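Citrate synthase (Pyrobaculum aerophilum, PDB 2IBP) probably catalyses the condensation of oxaloacetate with acetyl-CoA and water to give citrate and free CoA, a step of the tricarboxylic acid cycle. Local coordinates at residues A[31-36]-A[377-382]; A[269-273]-A[325-329]. One frame throughout, in Å; residues are numbered along the deposited sequence.

Contact 1: residues A[31-36]-A[377-382]; sequences IKSTSI and AHVLEY
Ala-377 meets Ile-36 CD1 with both its CB methyl, at 3.8 Å, and its carbonyl O, at 3.5 Å; so small a side chain lets the isoleucine tip reach down to the helix backbone. The same CD1 sits over the face of the His-378 ring, 3.5 Å from its centroid and 9° off the normal, a CH-pi contact. At the ring's edge Lys-32 NZ donates to His-378 ND1 over 2.8 Å, tilted slightly from the ring plane, while NE2 on the far side bonds Asp-213. With its chain extended, Lys-32 crosses His-378 and Glu-381 at about a right angle, and its ammonium also bonds His-224. The strand running over this helix pairs in parallel with a strand of the second subunit, so the contact ties the dimer's shared sheet to the helical body. Glu-381, CG anti to the backbone N (chi1 -178°), stretches up to the strand. Its OE1 takes the salt bridge from Lys-32 NZ (2.8 Å) on the anti lone pair and Thr-34 OG1 (2.6 Å) on the syn one; Glu-381 OE2 receives Ser-35 N at 2.9 Å. Thr-34 OG1 in turn accepts from Ile-36 N in an ST turn. A glutamine here would probably leave the Lys-32 ammonium without its counter-charge. Tyr-382 turns its ring edge to Ile-31 O, and one water bridges that carbonyl to the phenol OH, which also bonds Arg-387 O.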
loop_
_atom_site.group_PDB
_atom_site.type_symbol
_atom_site.label_atom_id
_atom_site.label_comp_id
_atom_site.label_asym_id
_atom_site.label_seq_id
_atom_site.Cartn_x
_atom_site.Cartn_y
_atom_site.Cartn_z
ATOM N N ILE A 31 6.776 14.641 -6.249
ATOM C CA ILE A 31 6.394 13.469 -7.026
ATOM C C ILE A 31 5.512 13.800 -8.231
ATOM O O ILE A 31 5.334 12.972 -9.120
ATOM C CB ILE A 31 5.713 12.387 -6.144
ATOM C CG1 ILE A 31 4.405 12.887 -5.523
ATOM C CG2 ILE A 31 6.667 11.943 -5.034
ATOM C CD1 ILE A 31 3.609 11.777 -4.871
ATOM N N LYS A 32 4.960 15.017 -8.248
ATOM C CA LYS A 32 4.073 15.445 -9.309
ATOM C C LYS A 32 3.627 16.877 -9.088
ATOM O O LYS A 32 3.909 17.474 -8.056
ATOM C CB LYS A 32 2.796 14.608 -9.324
ATOM C CG LYS A 32 1.884 14.844 -8.110
ATOM C CD LYS A 32 0.565 14.118 -8.275
ATOM C CE LYS A 32 -0.313 14.329 -7.056
ATOM N NZ LYS A 32 -1.607 13.635 -7.179
ATOM N N SER A 33 2.963 17.408 -10.117
ATOM C CA SER A 33 2.252 18.667 -9.998
ATOM C C SER A 33 0.814 18.265 -9.718
ATOM O O SER A 33 0.340 17.221 -10.182
ATOM C CB SER A 33 2.352 19.478 -11.282
ATOM O OG SER A 33 3.657 20.002 -11.435
ATOM N N THR A 34 0.107 19.105 -8.972
ATOM C CA THR A 34 -1.251 18.808 -8.616
ATOM C C THR A 34 -2.102 20.055 -8.591
ATOM O O THR A 34 -1.590 21.160 -8.430
ATOM C CB THR A 34 -1.317 18.200 -7.194
ATOM O OG1 THR A 34 -2.639 17.724 -6.919
ATOM C CG2 THR A 34 -0.881 19.212 -6.138
ATOM N N SER A 35 -3.390 19.858 -8.812
ATOM C CA SER A 35 -4.357 20.935 -8.691
ATOM C C SER A 35 -5.451 20.579 -7.681
ATOM O O SER A 35 -6.423 21.309 -7.552
ATOM C CB SER A 35 -4.966 21.260 -10.050
ATOM O OG SER A 35 -5.712 20.173 -10.550
ATOM N N ILE A 36 -5.214 19.565 -6.849
ATOM C CA ILE A 36 -6.237 19.074 -5.933
ATOM C C ILE A 36 -6.407 19.935 -4.698
ATOM O O ILE A 36 -7.502 20.395 -4.423
ATOM C CB ILE A 36 -6.018 17.593 -5.551
ATOM C CG1 ILE A 36 -6.075 16.739 -6.822
ATOM C CG2 ILE A 36 -7.093 17.132 -4.568
ATOM C CD1 ILE A 36 -5.721 15.272 -6.647
ATOM N N ALA A 377 -8.970 10.973 -6.191
ATOM C CA ALA A 377 -8.667 12.127 -7.053
ATOM C C ALA A 377 -7.174 12.159 -7.360
ATOM O O ALA A 377 -6.749 12.462 -8.477
ATOM C CB ALA A 377 -9.090 13.438 -6.390
ATOM N N HIS A 378 -6.362 11.897 -6.336
ATOM C CA HIS A 378 -4.910 11.918 -6.506
ATOM C C HIS A 378 -4.442 10.826 -7.451
ATOM O O HIS A 378 -3.605 11.075 -8.293
ATOM C CB HIS A 378 -4.192 11.803 -5.174
ATOM C CG HIS A 378 -3.986 13.112 -4.487
ATOM N ND1 HIS A 378 -2.928 13.948 -4.779
ATOM C CD2 HIS A 378 -4.664 13.708 -3.476
ATOM C CE1 HIS A 378 -2.986 15.015 -4.006
ATOM N NE2 HIS A 378 -4.040 14.903 -3.218
ATOM N N VAL A 379 -5.035 9.643 -7.335
ATOM C CA VAL A 379 -4.704 8.533 -8.235
ATOM C C VAL A 379 -5.041 8.901 -9.677
ATOM O O VAL A 379 -4.200 8.790 -10.575
ATOM C CB VAL A 379 -5.406 7.235 -7.850
ATOM C CG1 VAL A 379 -5.308 6.205 -8.996
ATOM C CG2 VAL A 379 -4.785 6.701 -6.555
ATOM N N LEU A 380 -6.264 9.372 -9.895
ATOM C CA LEU A 380 -6.684 9.741 -11.240
ATOM C C LEU A 380 -5.794 10.830 -11.809
ATOM O O LEU A 380 -5.452 10.799 -12.994
ATOM C CB LEU A 380 -8.150 10.140 -11.265
ATOM C CG LEU A 380 -9.083 8.999 -10.857
ATOM C CD1 LEU A 380 -10.520 9.470 -10.804
ATOM C CD2 LEU A 380 -8.955 7.784 -11.750
ATOM N N GLU A 381 -5.401 11.781 -10.975
ATOM C CA GLU A 381 -4.505 12.827 -11.415
ATOM C C GLU A 381 -3.158 12.252 -11.854
ATOM O O GLU A 381 -2.643 12.592 -12.911
ATOM C CB GLU A 381 -4.303 13.857 -10.313
ATOM C CG GLU A 381 -3.421 15.005 -10.712
ATOM C CD GLU A 381 -3.345 16.049 -9.639
ATOM O OE1 GLU A 381 -2.799 15.735 -8.558
ATOM O OE2 GLU A 381 -3.817 17.186 -9.887
ATOM N N TYR A 382 -2.606 11.344 -11.054
ATOM C CA TYR A 382 -1.325 10.732 -11.383
ATOM C C TYR A 382 -1.419 9.970 -12.695
ATOM O O TYR A 382 -0.482 9.975 -13.491
ATOM C CB TYR A 382 -0.861 9.802 -10.264
ATOM C CG TYR A 382 0.588 9.436 -10.396
ATOM C CD1 TYR A 382 1.565 10.398 -10.192
ATOM C CD2 TYR A 382 0.984 8.141 -10.719
ATOM C CE1 TYR A 382 2.900 10.097 -10.332
ATOM C CE2 TYR A 382 2.334 7.814 -10.830
ATOM C CZ TYR A 382 3.283 8.814 -10.659
ATOM O OH TYR A 382 4.625 8.546 -10.798
HETATM O O HOH W 1 6.503 10.705 -9.797
HETATM O O HOH W 2 -6.309 17.005 -11.028
#

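Contact 2: residues A[269-273]-A[325-329]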
loop_
_atom_site.group_PDB
_atom_site.type_symbol
_atom_site.label_atom_id
_atom_site.label_comp_id
_atom_site.label_asym_id
_atom_site.label_seq_id
_atom_site.Cartn_x
_atom_site.Cartn_y
_atom_site.Cartn_z
ATOM N N ALA A 269 -5.523 23.893 33.031
ATOM C CA ALA A 269 -5.047 24.385 31.739
ATOM C C ALA A 269 -3.748 25.200 31.827
ATOM O O ALA A 269 -2.785 24.955 31.087
ATOM C CB ALA A 269 -6.132 25.184 31.057
ATOM N N LYS A 270 -3.692 26.152 32.749
ATOM C CA LYS A 270 -2.517 26.993 32.846
ATOM C C LYS A 270 -1.258 26.204 33.184
ATOM O O LYS A 270 -0.224 26.383 32.545
ATOM C CB LYS A 270 -2.740 28.134 33.839
ATOM C CG LYS A 270 -1.694 29.220 33.724
ATOM C CD LYS A 270 -2.123 30.492 34.460
ATOM C CE LYS A 270 -1.097 31.611 34.296
ATOM N NZ LYS A 270 -1.560 32.882 34.936
ATOM N N GLU A 271 -1.344 25.307 34.156
ATOM C CA GLU A 271 -0.161 24.546 34.544
ATOM C C GLU A 271 0.259 23.562 33.458
ATOM O O GLU A 271 1.449 23.332 33.248
ATOM C CB GLU A 271 -0.366 23.861 35.897
ATOM C CG GLU A 271 -1.309 22.688 35.889
ATOM C CD GLU A 271 -1.912 22.392 37.248
ATOM O OE1 GLU A 271 -2.474 23.342 37.853
ATOM O OE2 GLU A 271 -1.968 21.193 37.625
ATOM N N ILE A 272 -0.716 22.995 32.759
ATOM C CA ILE A 272 -0.428 22.053 31.671
ATOM C C ILE A 272 0.294 22.755 30.525
ATOM O O ILE A 272 1.287 22.247 29.998
ATOM C CB ILE A 272 -1.731 21.409 31.133
ATOM C CG1 ILE A 272 -2.346 20.503 32.194
ATOM C CG2 ILE A 272 -1.445 20.560 29.893
ATOM C CD1 ILE A 272 -3.765 20.109 31.873
ATOM N N VAL A 273 -0.207 23.914 30.125
ATOM C CA VAL A 273 0.405 24.661 29.038
ATOM C C VAL A 273 1.789 25.193 29.427
ATOM O O VAL A 273 2.711 25.194 28.616
ATOM C CB VAL A 273 -0.513 25.780 28.541
ATOM C CG1 VAL A 273 0.235 26.704 27.570
ATOM C CG2 VAL A 273 -1.781 25.170 27.906
ATOM N N ALA A 325 -10.170 25.732 27.625
ATOM C CA ALA A 325 -9.273 26.311 28.624
ATOM C C ALA A 325 -7.822 26.195 28.175
ATOM O O ALA A 325 -7.049 27.144 28.267
ATOM C CB ALA A 325 -9.480 25.626 29.962
ATOM N N ILE A 326 -7.473 25.020 27.671
ATOM C CA ILE A 326 -6.140 24.773 27.180
ATOM C C ILE A 326 -5.857 25.642 25.971
ATOM O O ILE A 326 -4.803 26.268 25.872
ATOM C CB ILE A 326 -5.968 23.299 26.839
ATOM C CG1 ILE A 326 -5.992 22.472 28.134
ATOM C CG2 ILE A 326 -4.658 23.055 26.061
ATOM C CD1 ILE A 326 -5.995 20.991 27.916
ATOM N N GLU A 327 -6.814 25.698 25.051
ATOM C CA GLU A 327 -6.648 26.521 23.864
ATOM C C GLU A 327 -6.359 27.977 24.222
ATOM O O GLU A 327 -5.443 28.581 23.680
ATOM C CB GLU A 327 -7.901 26.464 22.981
ATOM C CG GLU A 327 -7.705 27.180 21.668
ATOM C CD GLU A 327 -8.915 27.968 21.239
ATOM O OE1 GLU A 327 -9.602 28.538 22.113
ATOM O OE2 GLU A 327 -9.111 28.121 20.020
ATOM N N GLN A 328 -7.145 28.540 25.139
ATOM C CA GLN A 328 -6.963 29.929 25.549
ATOM C C GLN A 328 -5.564 30.187 26.106
ATOM O O GLN A 328 -4.906 31.166 25.733
ATOM C CB GLN A 328 -8.043 30.311 26.550
ATOM C CG GLN A 328 -9.430 30.340 25.908
ATOM C CD GLN A 328 -10.567 30.370 26.915
ATOM O OE1 GLN A 328 -11.728 30.168 26.554
ATOM N NE2 GLN A 328 -10.237 30.582 28.185
ATOM N N GLU A 329 -5.062 29.239 26.885
ATOM C CA GLU A 329 -3.730 29.363 27.458
ATOM C C GLU A 329 -2.665 29.287 26.376
ATOM O O GLU A 329 -1.731 30.098 26.351
ATOM C CB GLU A 329 -3.504 28.311 28.544
ATOM C CG GLU A 329 -4.398 28.519 29.763
ATOM C CD GLU A 329 -4.164 29.866 30.456
ATOM O OE1 GLU A 329 -3.033 30.399 30.391
ATOM O OE2 GLU A 329 -5.104 30.369 31.107
#
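Ala-269 sets its methyl against the backbone of helix 319-332, CB coming within 3.5 Å of Ala-325 C. The hollow that receives this small bump is bounded by Ala-325 CB, 3.6 Å from Ala-269 CB, by CG1 of Ile-326 and by CG of Glu-329. Alanine's single methyl suits the spot because the backbones are close here, the CA atoms of Ala-269 and Ile-326 being only 4.7 Å apart. One turn further along, Val-273 supplies the next bump. Its CG2 fits between Ile-326 and Glu-329, 3.6 Å from Glu-329 CB and 4.0 Å from Ile-326 CG2, while CG1 faces the backbone carbonyl of Glu-329. Branching at CB gives valine breadth close to its own helix, so it can touch both neighbours without a long reach.

This is helix-to-helix packing within the largely alpha-helical citrate synthase fold, away from the probable catalytic residues and the magnesium site; the short segments cross at -54° with their axes 8.6 Å apart. Ile-326 continues beyond the pair, packing on Tyr-260 and Ile-263 of helix 252-263 and on Phe-347, so its bulk joins this interface to a wider apolar cluster.

Glu-329 answers the two bumps from the second helix. Its CG lies against the Lys-270 backbone, and the bend at chi2 (-61°) folds the carboxylate carbon back toward Lys-270 CA and CB. The methylenes of the glutamate thus do the packing, and its carboxylate lies at the margin, OE1 3.8 Å from Lys-270 CG. The exposed lysine extends outward, its chain crossing the glutamate slantwise, and Lys-270 NZ remains 5.4 Å from Glu-329 OE1, too far for a salt bridge though the opposite charges may still attract weakly.

How the contacts relate
After a few short strands near the N terminus comes strand 30-34, which carries the first half of contact 1; its partner segment 377-382, the last turns of helix 363-382, follows after 340 residues, 218 of them helical. Contact 1 therefore closes a loop around most of the subunit and binds an early strand at the dimer interface to a late helix. Contact 2 opens and closes within that span, joining helix 269-276 to helix 319-332 across a much shorter loop of 51 residues; the two loops nest and do not cross. The contacts lie on opposite sides of the chain's centre, their own centres 40 Å apart and their nearest atoms about 26 Å apart, so neither touches the other.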